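Local coordinates for protein putative amidohydrolase (Unidentified, PDB 3MKV) that probably acts as a zinc-dependent prolidase of the amidohydrolase superfamily, hydrolysing dipeptides that end in proline, at residues V380-G385 with H400-M405; M97-F102 with R409-E414; P203-G208 with I297-D302; L232-T237 with I252-L257. One frame throughout, in Å; residues are numbered along the deposited sequence.

Contact 1 of 4, residues V380-G385 with H400-M405; sequences VLVVDG and HIPLVM
Val-382 and Leu-403 face each other in an antiparallel strand pair, 380-383 with 403-405. The pair belongs to the mixed sheet that also contains strand 56-63. Packing is tight along this pair. Val-380 and Met-405 exchange two backbone bonds, with Met-405 N 2.7 Å from Val-380 O. Val-382 N donates to Leu-403 O at 3.0 Å. Between these two hydrogen-bonded pairs lies the non-hydrogen-bonded pair Leu-381 and Val-404. Their side chains run alongside each other and point the same way, with Leu-381 CD2 3.9 Å from Val-404 CG1. On the other face Val-382 CB meets Leu-403 CB at 3.8 Å. Phe-8 of strand 5-9 packs against these two residues and also against Val-380 and Met-405. Pro-402 then breaks the regular pairing. Its ring crosses Val-382 at about a right angle. Val-382 CG1 reaches it because this methyl stands anti to the backbone N (chi1 159°). From segment 400-405, Val-382 O receives a CA-H contact from Ile-401. The far end is looser and open to solvent. Asp-384 and His-400 are both exposed and meet through their CB atoms, 4.2 Å apart. Asp-384 OD2 stays 4.3 Å from His-400 ND1, without a bond. Here one backbone link holds the segments: Asp-384 N lies 2.9 Å from His-400 O and stands 41° out of that carbonyl's plane.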
loop_
_atom_site.group_PDB
_atom_site.type_symbol
_atom_site.label_atom_id
_atom_site.label_comp_id
_atom_site.label_asym_id
_atom_site.label_seq_id
_atom_site.Cartn_x
_atom_site.Cartn_y
_atom_site.Cartn_z
ATOM N N VAL A 380 48.567 -1.282 -22.243
ATOM C CA VAL A 380 49.845 -1.967 -22.415
ATOM C C VAL A 380 50.535 -2.222 -21.091
ATOM O O VAL A 380 50.494 -1.392 -20.190
ATOM C CB VAL A 380 50.816 -1.143 -23.300
ATOM C CG1 VAL A 380 52.095 -1.916 -23.535
ATOM C CG2 VAL A 380 50.164 -0.786 -24.620
ATOM N N LEU A 381 51.176 -3.376 -20.982
ATOM C CA LEU A 381 52.017 -3.680 -19.832
ATOM C C LEU A 381 53.476 -3.850 -20.257
ATOM O O LEU A 381 53.770 -4.232 -21.398
ATOM C CB LEU A 381 51.560 -4.970 -19.148
ATOM C CG LEU A 381 50.108 -5.121 -18.715
ATOM C CD1 LEU A 381 49.979 -6.333 -17.773
ATOM C CD2 LEU A 381 49.624 -3.841 -18.041
ATOM N N VAL A 382 54.384 -3.573 -19.331
ATOM C CA VAL A 382 55.774 -3.969 -19.496
ATOM C C VAL A 382 56.145 -4.863 -18.328
ATOM O O VAL A 382 56.034 -4.463 -17.175
ATOM C CB VAL A 382 56.727 -2.757 -19.550
ATOM C CG1 VAL A 382 58.149 -3.185 -19.208
ATOM C CG2 VAL A 382 56.679 -2.113 -20.913
ATOM N N VAL A 383 56.568 -6.083 -18.622
ATOM C CA VAL A 383 56.894 -7.025 -17.567
ATOM C C VAL A 383 58.376 -7.378 -17.539
ATOM O O VAL A 383 59.027 -7.510 -18.580
ATOM C CB VAL A 383 56.061 -8.303 -17.689
ATOM C CG1 VAL A 383 56.350 -9.248 -16.518
ATOM C CG2 VAL A 383 54.580 -7.947 -17.748
ATOM N N ASP A 384 58.904 -7.512 -16.331
ATOM C CA ASP A 384 60.264 -7.948 -16.153
ATOM C C ASP A 384 60.285 -9.465 -16.087
ATOM O O ASP A 384 60.392 -10.046 -15.009
ATOM C CB ASP A 384 60.851 -7.354 -14.877
ATOM C CG ASP A 384 62.322 -7.684 -14.705
ATOM O OD1 ASP A 384 63.011 -7.920 -15.725
ATOM O OD2 ASP A 384 62.789 -7.699 -13.549
ATOM N N GLY A 385 60.173 -10.099 -17.250
ATOM C CA GLY A 385 60.139 -11.550 -17.335
ATOM C C GLY A 385 59.457 -11.983 -18.619
ATOM O O GLY A 385 59.024 -11.142 -19.414
ATOM N N HIS A 400 56.967 -7.291 -10.665
ATOM C CA HIS A 400 57.727 -7.404 -11.897
ATOM C C HIS A 400 56.921 -6.833 -13.041
ATOM O O HIS A 400 56.965 -7.342 -14.160
ATOM C CB HIS A 400 58.081 -8.862 -12.172
ATOM C CG HIS A 400 58.758 -9.538 -11.024
ATOM N ND1 HIS A 400 60.019 -9.183 -10.592
ATOM C CD2 HIS A 400 58.350 -10.546 -10.215
ATOM C CE1 HIS A 400 60.359 -9.947 -9.568
ATOM N NE2 HIS A 400 59.366 -10.782 -9.320
ATOM N N ILE A 401 56.169 -5.780 -12.738
ATOM C CA ILE A 401 55.357 -5.093 -13.725
ATOM C C ILE A 401 55.576 -3.598 -13.577
ATOM O O ILE A 401 54.706 -2.879 -13.095
ATOM C CB ILE A 401 53.857 -5.435 -13.580
ATOM C CG1 ILE A 401 53.659 -6.949 -13.441
ATOM C CG2 ILE A 401 53.065 -4.910 -14.770
ATOM C CD1 ILE A 401 52.241 -7.413 -13.714
ATOM N N PRO A 402 56.766 -3.132 -13.979
ATOM C CA PRO A 402 57.222 -1.744 -13.908
ATOM C C PRO A 402 56.320 -0.726 -14.602
ATOM O O PRO A 402 56.273 0.428 -14.178
ATOM C CB PRO A 402 58.584 -1.783 -14.615
ATOM C CG PRO A 402 58.596 -3.083 -15.376
ATOM C CD PRO A 402 57.797 -4.018 -14.543
ATOM N N LEU A 403 55.628 -1.123 -15.665
ATOM C CA LEU A 403 54.791 -0.166 -16.402
ATOM C C LEU A 403 53.381 -0.679 -16.702
ATOM O O LEU A 403 53.206 -1.813 -17.151
ATOM C CB LEU A 403 55.485 0.286 -17.694
ATOM C CG LEU A 403 54.784 1.411 -18.464
ATOM C CD1 LEU A 403 55.801 2.318 -19.154
ATOM C CD2 LEU A 403 53.744 0.877 -19.463
ATOM N N VAL A 404 52.386 0.169 -16.437
ATOM C CA VAL A 404 50.987 -0.159 -16.693
ATOM C C VAL A 404 50.280 0.990 -17.410
ATOM O O VAL A 404 50.137 2.075 -16.863
ATOM C CB VAL A 404 50.218 -0.488 -15.395
ATOM C CG1 VAL A 404 48.741 -0.775 -15.715
ATOM C CG2 VAL A 404 50.857 -1.674 -14.668
ATOM N N MET A 405 49.837 0.734 -18.638
ATOM C CA MET A 405 49.228 1.753 -19.479
ATOM C C MET A 405 47.783 1.372 -19.780
ATOM O O MET A 405 47.525 0.283 -20.284
ATOM C CB MET A 405 50.023 1.898 -20.794
ATOM C CG MET A 405 49.513 2.975 -21.749
ATOM S SD MET A 405 50.565 3.304 -23.195
ATOM C CE MET A 405 49.765 2.392 -24.476
#

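Contact 2 of 4, residues M97-F102 with R409-E414; sequences MLRRGF and RLFVNE
Arg-99 NH2 forms a salt bridge with Glu-414 OE1 at 3.5 Å, and NH1 of the same guanidinium hydrogen-bonds to Ile-401 O. The contact joins the C-terminal end of helix 83-99 to a classic beta bulge in strand 409-413. In that bulge Phe-411 and Val-412 both lie opposite Val-404. Both residues direct their side chains toward the helix. Glu-414 OE1 approaches the guanidinium at its edge, near the plane. The carboxylate is turned at 90° to the guanidinium. Val-412 comes from another direction. Its CG1 sits over the centre of one guanidinium face, 3.6 Å from Arg-99 CZ. Its CG2 touches the aliphatic part of the chain, 3.6 Å from Arg-99 CD. CG of Arg-99 stands anti to the backbone N, and the chain then bends at chi2 (55°), which helps bring the group over the valine. The flat group is therefore held by packing on one face and by polar partners at its edge. Next to it, Leu-98 makes a CH-pi contact. Its CD2 lies 3.9 Å from the centroid of the Phe-411 ring, over the face. Phe-411 has two modelled conformers, so this contact describes one of them. Leu-98 and Arg-99 also pack on Val-404 of strand 403-406. The helix itself stops in a Schellman motif with Gly-101 at C-prime: Phe-102 N bonds to Met-97 O at 3.1 Å, and Gly-101 N bonds to Leu-98 O at 2.9 Å.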
loop_
_atom_site.group_PDB
_atom_site.type_symbol
_atom_site.label_atom_id
_atom_site.label_comp_id
_atom_site.label_asym_id
_atom_site.label_seq_id
_atom_site.Cartn_x
_atom_site.Cartn_y
_atom_site.Cartn_z
ATOM N N MET A 97 43.774 -3.715 -8.595
ATOM C CA MET A 97 43.558 -4.601 -9.746
ATOM C C MET A 97 44.404 -4.089 -10.883
ATOM O O MET A 97 45.110 -4.855 -11.544
ATOM C CB MET A 97 42.081 -4.654 -10.182
ATOM C CG MET A 97 41.112 -5.291 -9.172
ATOM S SD MET A 97 39.392 -5.321 -9.751
ATOM C CE MET A 97 38.656 -6.428 -8.591
ATOM N N LEU A 98 44.332 -2.775 -11.094
ATOM C CA LEU A 98 45.083 -2.103 -12.141
ATOM C C LEU A 98 46.592 -2.276 -11.946
ATOM O O LEU A 98 47.326 -2.514 -12.908
ATOM C CB LEU A 98 44.708 -0.623 -12.170
ATOM C CG LEU A 98 45.181 0.176 -13.382
ATOM C CD1 LEU A 98 44.821 -0.514 -14.707
ATOM C CD2 LEU A 98 44.591 1.597 -13.321
ATOM N N ARG A 99 47.040 -2.173 -10.696
ATOM C CA ARG A 99 48.453 -2.346 -10.349
ATOM C C ARG A 99 48.959 -3.741 -10.686
ATOM O O ARG A 99 50.123 -3.905 -11.022
ATOM C CB ARG A 99 48.691 -2.047 -8.862
ATOM C CG ARG A 99 50.173 -1.965 -8.478
ATOM C CD ARG A 99 50.901 -0.951 -9.355
ATOM N NE ARG A 99 52.357 -1.089 -9.316
ATOM C CZ ARG A 99 53.073 -1.770 -10.213
ATOM N NH1 ARG A 99 52.465 -2.385 -11.224
ATOM N NH2 ARG A 99 54.395 -1.838 -10.100
ATOM N N ARG A 100 48.083 -4.740 -10.576
ATOM C CA ARG A 100 48.399 -6.125 -10.948
ATOM C C ARG A 100 48.332 -6.342 -12.468
ATOM O O ARG A 100 48.453 -7.471 -12.955
ATOM C CB ARG A 100 47.446 -7.101 -10.242
ATOM C CG ARG A 100 47.535 -7.079 -8.717
ATOM C CD ARG A 100 46.796 -8.258 -8.059
ATOM N NE ARG A 100 45.362 -8.022 -7.902
ATOM C CZ ARG A 100 44.808 -7.422 -6.850
ATOM N NH1 ARG A 100 45.566 -6.989 -5.853
ATOM N NH2 ARG A 100 43.493 -7.252 -6.794
ATOM N N GLY A 101 48.123 -5.271 -13.221
ATOM C CA GLY A 101 48.119 -5.374 -14.680
ATOM C C GLY A 101 46.753 -5.521 -15.330
ATOM O O GLY A 101 46.642 -5.564 -16.551
ATOM N N PHE A 102 45.700 -5.597 -14.527
ATOM C CA PHE A 102 44.371 -5.787 -15.085
ATOM C C PHE A 102 43.781 -4.470 -15.578
ATOM O O PHE A 102 43.355 -3.626 -14.791
ATOM C CB PHE A 102 43.462 -6.499 -14.084
ATOM C CG PHE A 102 43.898 -7.902 -13.784
ATOM C CD1 PHE A 102 43.493 -8.955 -14.588
ATOM C CD2 PHE A 102 44.746 -8.169 -12.714
ATOM C CE1 PHE A 102 43.902 -10.254 -14.323
ATOM C CE2 PHE A 102 45.162 -9.468 -12.444
ATOM C CZ PHE A 102 44.737 -10.513 -13.255
ATOM N N ARG A 409 47.473 6.131 -21.291
ATOM C CA ARG A 409 48.044 6.887 -20.189
ATOM C C ARG A 409 48.761 5.926 -19.265
ATOM O O ARG A 409 48.374 4.771 -19.140
ATOM C CB ARG A 409 46.971 7.659 -19.413
ATOM C CG ARG A 409 45.974 8.408 -20.288
ATOM C CD ARG A 409 45.144 9.414 -19.496
ATOM N NE ARG A 409 45.887 10.645 -19.228
ATOM C CZ ARG A 409 45.323 11.834 -19.016
ATOM N NH1 ARG A 409 44.001 11.960 -19.047
ATOM N NH2 ARG A 409 46.079 12.900 -18.781
ATOM N N LEU A 410 49.820 6.408 -18.631
ATOM C CA LEU A 410 50.585 5.607 -17.695
ATOM C C LEU A 410 50.028 5.783 -16.303
ATOM O O LEU A 410 49.935 6.896 -15.789
ATOM C CB LEU A 410 52.062 6.022 -17.702
ATOM C CG LEU A 410 52.818 5.858 -19.024
ATOM C CD1 LEU A 410 54.128 6.643 -19.016
ATOM C CD2 LEU A 410 53.058 4.380 -19.345
ATOM N N PHE A 411 49.648 4.677 -15.687
ATOM C CA PHE A 411 49.190 4.663 -14.307
ATOM C C PHE A 411 50.370 4.343 -13.406
ATOM O O PHE A 411 50.412 4.719 -12.233
ATOM C CB PHE A 411 48.110 3.597 -14.122
ATOM C CG PHE A 411 47.953 3.133 -12.699
ATOM C CD1 PHE A 411 48.368 1.867 -12.319
ATOM C CD2 PHE A 411 47.402 3.970 -11.736
ATOM C CE1 PHE A 411 48.224 1.441 -11.005
ATOM C CE2 PHE A 411 47.268 3.553 -10.420
ATOM C CZ PHE A 411 47.676 2.290 -10.055
ATOM N N VAL A 412 51.324 3.619 -13.976
ATOM C CA VAL A 412 52.490 3.159 -13.249
ATOM C C VAL A 412 53.656 2.992 -14.210
ATOM O O VAL A 412 53.634 2.128 -15.085
ATOM C CB VAL A 412 52.218 1.817 -12.569
ATOM C CG1 VAL A 412 53.511 1.048 -12.361
ATOM C CG2 VAL A 412 51.504 2.036 -11.256
ATOM N N ASN A 413 54.670 3.830 -14.044
ATOM C CA ASN A 413 55.878 3.729 -14.846
ATOM C C ASN A 413 57.136 3.892 -14.004
ATOM O O ASN A 413 57.659 4.993 -13.861
ATOM C CB ASN A 413 55.863 4.780 -15.949
ATOM C CG ASN A 413 57.138 4.788 -16.756
ATOM O OD1 ASN A 413 57.965 3.883 -16.634
ATOM N ND2 ASN A 413 57.306 5.809 -17.590
ATOM N N GLU A 414 57.626 2.795 -13.446
ATOM C CA GLU A 414 58.839 2.864 -12.648
ATOM C C GLU A 414 60.058 2.397 -13.438
ATOM O O GLU A 414 60.892 1.638 -12.942
ATOM C CB GLU A 414 58.681 2.078 -11.347
ATOM C CG GLU A 414 58.241 0.656 -11.525
ATOM C CD GLU A 414 57.680 0.090 -10.245
ATOM O OE1 GLU A 414 57.869 -1.119 -9.985
ATOM O OE2 GLU A 414 57.054 0.866 -9.490
#

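Contact 3 of 4, residues P203-G208 with I297-D302; sequences PTDPVG and IAKIAD
Lys-299 and Asp-205 provide the one hydrogen bond between the segments. Lys-299 NZ donates to Asp-205 O at 2.8 Å and approaches almost in line with that carbonyl. The same ammonium also bonds to the backbone oxygens of Ser-202 and Gly-199. Three carbonyls of one loop thus gather round a single lysine nitrogen, which is a way to satisfy a buried charge. The lysine chain is extended at chi2 and bends at chi3 (-73°), which helps turn its end into this group of carbonyls.

The charged contribution is weaker. Asp-205 OD1 lies 3.8 Å from Lys-299 NZ, a long salt bridge, and the place of OD1 is uncertain. The other oxygen, OD2, hydrogen-bonds to Gly-199 N and His-142 ND1.

Packing makes up the rest. Lys-299 CD lies 3.3 Å from Asp-205 O and 4.3 Å from Pro-206 CA, so the aliphatic chain runs close beside the loop. The side chains of Val-207 and Asp-302 pass one another, running opposite ways. Val-207 CG2 is 3.9 Å from Asp-302 OD1 and 4.1 Å from Asp-302 CB.

Thr-204 and Pro-206 also pack on Arg-227 of the second subunit, so the loop reaches a subunit interface. Segment 203-208 belongs to the loop between helices 174-187 and 214-225, and Lys-299 fastens that loop to the join between helices 294-297 and 300-304.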
loop_
_atom_site.group_PDB
_atom_site.type_symbol
_atom_site.label_atom_id
_atom_site.label_comp_id
_atom_site.label_asym_id
_atom_site.label_seq_id
_atom_site.Cartn_x
_atom_site.Cartn_y
_atom_site.Cartn_z
ATOM N N PRO A 203 23.896 -17.925 2.258
ATOM C CA PRO A 203 23.276 -18.432 3.486
ATOM C C PRO A 203 22.528 -19.755 3.295
ATOM O O PRO A 203 22.902 -20.763 3.889
ATOM C CB PRO A 203 22.303 -17.309 3.882
ATOM C CG PRO A 203 22.825 -16.079 3.185
ATOM C CD PRO A 203 23.402 -16.581 1.897
ATOM N N THR A 204 21.501 -19.751 2.452
ATOM C CA THR A 204 20.519 -20.837 2.424
ATOM C C THR A 204 20.752 -21.958 1.398
ATOM O O THR A 204 20.570 -23.139 1.710
ATOM C CB THR A 204 19.105 -20.262 2.212
ATOM O OG1 THR A 204 18.590 -19.801 3.467
ATOM C CG2 THR A 204 18.170 -21.317 1.628
ATOM N N ASP A 205 21.158 -21.578 0.189
ATOM C CA ASP A 205 21.198 -22.472 -0.969
ATOM C C ASP A 205 22.364 -23.465 -0.953
ATOM O O ASP A 205 23.481 -23.105 -0.582
ATOM C CB ASP A 205 21.273 -21.630 -2.245
ATOM C CG ASP A 205 22.468 -20.672 -2.243
ATOM O OD1 ASP A 205 22.699 -19.984 -1.221
ATOM O OD2 ASP A 205 23.181 -20.606 -3.265
ATOM N N PRO A 206 22.105 -24.722 -1.358
ATOM C CA PRO A 206 23.160 -25.710 -1.553
ATOM C C PRO A 206 23.712 -25.665 -2.978
ATOM O O PRO A 206 23.041 -25.180 -3.894
ATOM C CB PRO A 206 22.442 -27.038 -1.294
ATOM C CG PRO A 206 21.019 -26.783 -1.703
ATOM C CD PRO A 206 20.769 -25.287 -1.630
ATOM N N VAL A 207 24.928 -26.176 -3.149
ATOM C CA VAL A 207 25.672 -26.081 -4.412
ATOM C C VAL A 207 24.975 -26.644 -5.656
ATOM O O VAL A 207 25.189 -26.142 -6.757
ATOM C CB VAL A 207 27.073 -26.746 -4.280
ATOM C CG1 VAL A 207 27.572 -27.221 -5.627
ATOM C CG2 VAL A 207 28.059 -25.782 -3.638
ATOM N N GLY A 208 24.156 -27.679 -5.488
ATOM C CA GLY A 208 23.617 -28.404 -6.641
ATOM C C GLY A 208 22.201 -28.073 -7.100
ATOM O O GLY A 208 21.744 -28.570 -8.131
ATOM N N ILE A 297 31.079 -21.881 4.928
ATOM C CA ILE A 297 32.304 -22.634 5.182
ATOM C C ILE A 297 32.086 -24.120 4.895
ATOM O O ILE A 297 32.962 -24.806 4.350
ATOM C CB ILE A 297 32.775 -22.461 6.643
ATOM C CG1 ILE A 297 33.275 -21.033 6.876
ATOM C CG2 ILE A 297 33.857 -23.481 6.976
ATOM C CD1 ILE A 297 33.434 -20.672 8.331
ATOM N N ALA A 298 30.902 -24.601 5.260
ATOM C CA ALA A 298 30.539 -25.993 5.064
ATOM C C ALA A 298 30.371 -26.346 3.585
ATOM O O ALA A 298 30.366 -27.523 3.220
ATOM C CB ALA A 298 29.263 -26.311 5.835
ATOM N N LYS A 299 30.240 -25.334 2.732
ATOM C CA LYS A 299 29.930 -25.579 1.324
ATOM C C LYS A 299 31.150 -25.614 0.394
ATOM O O LYS A 299 31.063 -26.094 -0.741
ATOM C CB LYS A 299 28.880 -24.579 0.822
ATOM C CG LYS A 299 27.470 -24.919 1.281
ATOM C CD LYS A 299 26.435 -23.997 0.675
ATOM C CE LYS A 299 26.501 -22.609 1.291
ATOM N NZ LYS A 299 25.552 -21.666 0.624
ATOM N N ILE A 300 32.284 -25.124 0.880
ATOM C CA ILE A 300 33.495 -25.045 0.060
ATOM C C ILE A 300 33.940 -26.398 -0.509
ATOM O O ILE A 300 34.160 -26.534 -1.715
ATOM C CB ILE A 300 34.657 -24.410 0.851
ATOM C CG1 ILE A 300 34.213 -23.072 1.454
ATOM C CG2 ILE A 300 35.876 -24.235 -0.039
ATOM C CD1 ILE A 300 35.227 -22.442 2.385
ATOM N N ALA A 301 34.068 -27.392 0.368
ATOM C CA ALA A 301 34.644 -28.681 -0.004
ATOM C C ALA A 301 33.919 -29.313 -1.188
ATOM O O ALA A 301 34.503 -30.090 -1.949
ATOM C CB ALA A 301 34.647 -29.625 1.193
ATOM N N ASP A 302 32.643 -28.967 -1.336
ATOM C CA ASP A 302 31.809 -29.514 -2.402
ATOM C C ASP A 302 32.450 -29.342 -3.779
ATOM O O ASP A 302 32.465 -30.278 -4.584
ATOM C CB ASP A 302 30.422 -28.859 -2.395
ATOM C CG ASP A 302 29.622 -29.168 -1.134
ATOM O OD1 ASP A 302 28.670 -28.410 -0.837
ATOM O OD2 ASP A 302 29.934 -30.162 -0.441
#

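Contact 4 of 4, residues L232-T237 with I252-L257; sequences LAHAYT and IEHGNL. With ZN (zinc ion), chain J; SO4 (sulfate ion), chain K.
His-234 and His-254 meet through a shared zinc ion. His-234 ND1 and His-254 NE2 each bind it at 2.4 Å, and the carboxylated Lys-193 is the further protein ligand of this metal site. The imidazole planes stand at 84°, with His-234 ND1 3.3 Å from His-254 CD2.

Polar side-chain bonds surround the site. Second-shell bonds help fix the rotation of each ring: His-234 NE2 donates to Gly-198 O, and His-254 ND1 bonds to Thr-276 OG1. Glu-253 OE1 bonds to ND1 of the zinc ligand His-65. Tyr-236 OH donates at 2.7 Å to O2 of a sulfate, probably from the crystallisation liquor.

Backbone bonds join the parallel strands 232-235 and 252-254. Glu-253 N donates to Ala-233 O at 2.9 Å, and Ala-235 N makes a weak bond to Glu-253 O. Past the strands, Gly-255 N bonds to Ala-235 O, and Leu-257 N to Tyr-236 O. With helix 238-246 between them, the strands form a beta-alpha-beta unit, the repeating element of the TIM barrel. The histidines sit near the C-terminal strand ends, where this fold places its active site.

In packing, Tyr-236 CE1 presses on His-254 CB at 3.3 Å, and Tyr-236 OH lies over one face of the His-254 ring. Asn-256 OD1 comes to the tyrosine ring edge, its amide nearly perpendicular. Glu-253, bent at chi2 (-58°), lays its CD 3.7 Å from Leu-232 CD1.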
loop_
_atom_site.group_PDB
_atom_site.type_symbol
_atom_site.label_atom_id
_atom_site.label_comp_id
_atom_site.label_asym_id
_atom_site.label_seq_id
_atom_site.Cartn_x
_atom_site.Cartn_y
_atom_site.Cartn_z
ATOM N N LEU A 232 25.532 -13.995 -18.514
ATOM C CA LEU A 232 26.495 -14.916 -17.924
ATOM C C LEU A 232 25.786 -15.510 -16.725
ATOM O O LEU A 232 24.972 -14.830 -16.094
ATOM C CB LEU A 232 27.783 -14.209 -17.496
ATOM C CG LEU A 232 27.655 -13.083 -16.463
ATOM C CD1 LEU A 232 28.790 -13.124 -15.452
ATOM C CD2 LEU A 232 27.572 -11.718 -17.146
ATOM N N ALA A 233 26.075 -16.776 -16.429
ATOM C CA ALA A 233 25.327 -17.511 -15.433
ATOM C C ALA A 233 26.243 -18.301 -14.544
ATOM O O ALA A 233 27.086 -19.043 -15.024
ATOM C CB ALA A 233 24.335 -18.440 -16.098
ATOM N N HIS A 234 26.067 -18.128 -13.243
ATOM C CA HIS A 234 26.783 -18.899 -12.244
ATOM C C HIS A 234 26.133 -20.293 -12.214
ATOM O O HIS A 234 24.915 -20.411 -12.059
ATOM C CB HIS A 234 26.690 -18.144 -10.909
ATOM C CG HIS A 234 26.829 -18.995 -9.683
ATOM N ND1 HIS A 234 27.841 -18.813 -8.765
ATOM C CD2 HIS A 234 26.050 -19.985 -9.189
ATOM C CE1 HIS A 234 27.697 -19.673 -7.772
ATOM N NE2 HIS A 234 26.620 -20.399 -8.008
ATOM N N ALA A 235 26.943 -21.333 -12.417
ATOM C CA ALA A 235 26.457 -22.725 -12.478
ATOM C C ALA A 235 27.587 -23.719 -12.211
ATOM O O ALA A 235 28.663 -23.608 -12.795
ATOM C CB ALA A 235 25.815 -23.010 -13.836
ATOM N N TYR A 236 27.345 -24.698 -11.345
ATOM C CA TYR A 236 28.381 -25.678 -10.985
ATOM C C TYR A 236 28.250 -27.068 -11.634
ATOM O O TYR A 236 29.229 -27.591 -12.174
ATOM C CB TYR A 236 28.473 -25.830 -9.470
ATOM C CG TYR A 236 29.151 -24.678 -8.766
ATOM C CD1 TYR A 236 30.423 -24.263 -9.141
ATOM C CD2 TYR A 236 28.536 -24.027 -7.703
ATOM C CE1 TYR A 236 31.052 -23.217 -8.498
ATOM C CE2 TYR A 236 29.158 -22.975 -7.052
ATOM C CZ TYR A 236 30.417 -22.572 -7.453
ATOM O OH TYR A 236 31.046 -21.525 -6.811
ATOM N N THR A 237 27.057 -27.660 -11.578
ATOM C CA THR A 237 26.852 -29.052 -12.008
ATOM C C THR A 237 26.473 -29.238 -13.477
ATOM O O THR A 237 25.924 -28.342 -14.115
ATOM C CB THR A 237 25.765 -29.751 -11.175
ATOM O OG1 THR A 237 24.502 -29.119 -11.417
ATOM C CG2 THR A 237 26.091 -29.694 -9.689
ATOM N N ILE A 252 29.459 -19.218 -18.955
ATOM C CA ILE A 252 29.195 -19.964 -17.740
ATOM C C ILE A 252 30.295 -19.702 -16.729
ATOM O O ILE A 252 31.476 -19.659 -17.074
ATOM C CB ILE A 252 29.174 -21.465 -18.015
ATOM C CG1 ILE A 252 28.034 -21.830 -18.983
ATOM C CG2 ILE A 252 29.091 -22.229 -16.707
ATOM C CD1 ILE A 252 26.636 -21.717 -18.377
ATOM N N GLU A 253 29.908 -19.527 -15.477
ATOM C CA GLU A 253 30.841 -19.078 -14.465
ATOM C C GLU A 253 31.164 -20.214 -13.502
ATOM O O GLU A 253 30.262 -20.851 -12.947
ATOM C CB GLU A 253 30.286 -17.863 -13.713
ATOM C CG GLU A 253 29.830 -16.715 -14.611
ATOM C CD GLU A 253 30.926 -16.173 -15.520
ATOM O OE1 GLU A 253 31.951 -15.674 -14.997
ATOM O OE2 GLU A 253 30.748 -16.231 -16.763
ATOM N N HIS A 254 32.459 -20.454 -13.316
ATOM C CA HIS A 254 32.941 -21.503 -12.430
ATOM C C HIS A 254 32.955 -22.833 -13.173
ATOM O O HIS A 254 34.006 -23.260 -13.666
ATOM C CB HIS A 254 32.090 -21.578 -11.163
ATOM C CG HIS A 254 31.914 -20.257 -10.478
ATOM N ND1 HIS A 254 32.979 -19.465 -10.100
ATOM C CD2 HIS A 254 30.799 -19.594 -10.092
ATOM C CE1 HIS A 254 32.527 -18.370 -9.514
ATOM N NE2 HIS A 254 31.207 -18.423 -9.497
ATOM N N GLY A 255 31.791 -23.474 -13.278
ATOM C CA GLY A 255 31.677 -24.737 -14.010
ATOM C C GLY A 255 32.495 -25.859 -13.385
ATOM O O GLY A 255 32.935 -26.773 -14.078
ATOM N N ASN A 256 32.668 -25.800 -12.067
ATOM C CA ASN A 256 33.567 -26.695 -11.351
ATOM C C ASN A 256 33.314 -28.190 -11.547
ATOM O O ASN A 256 34.255 -28.962 -11.766
ATOM C CB ASN A 256 33.546 -26.382 -9.857
ATOM C CG ASN A 256 34.266 -25.094 -9.516
ATOM O OD1 ASN A 256 34.003 -24.038 -10.102
ATOM N ND2 ASN A 256 35.167 -25.170 -8.544
ATOM N N LEU A 257 32.054 -28.599 -11.443
ATOM C CA LEU A 257 31.703 -30.018 -11.485
ATOM C C LEU A 257 31.260 -30.455 -12.876
ATOM O O LEU A 257 30.555 -31.444 -13.036
ATOM C CB LEU A 257 30.612 -30.319 -10.458
ATOM C CG LEU A 257 31.065 -30.010 -9.028
ATOM C CD1 LEU A 257 29.916 -30.107 -8.032
ATOM C CD2 LEU A 257 32.211 -30.931 -8.630
HETATM ZN ZN ZN J . 29.399 -16.964 -8.740
HETATM S S SO4 K . 30.259 -18.956 -4.688
HETATM O O1 SO4 K . 31.709 -19.171 -4.697
HETATM O O2 SO4 K . 29.579 -20.212 -4.996
HETATM O O3 SO4 K . 29.840 -18.501 -3.362
HETATM O O4 SO4 K . 29.913 -17.957 -5.700
#

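Contacts 1 and 2 lie together, with centres 8 Å apart, and share a mixed sheet in which strands 403-406 and 409-413 are neighbours. Contacts 3 and 4 lie on the opposite side of the chain's centre, 14 Å apart between centres. They touch where Val-207 packs on Tyr-236, beside the zinc site. The centres of contacts 1 and 4 are about 32 Å apart. Along the chain, contact 4 is nested in the loop closed by contact 3, and contacts 1, 3 and 4 all fall within the loop closed by contact 2. The C-terminal strands thus return to the end of helix 83-99, with the centre of contact 2 about 30 Å from that of contact 4.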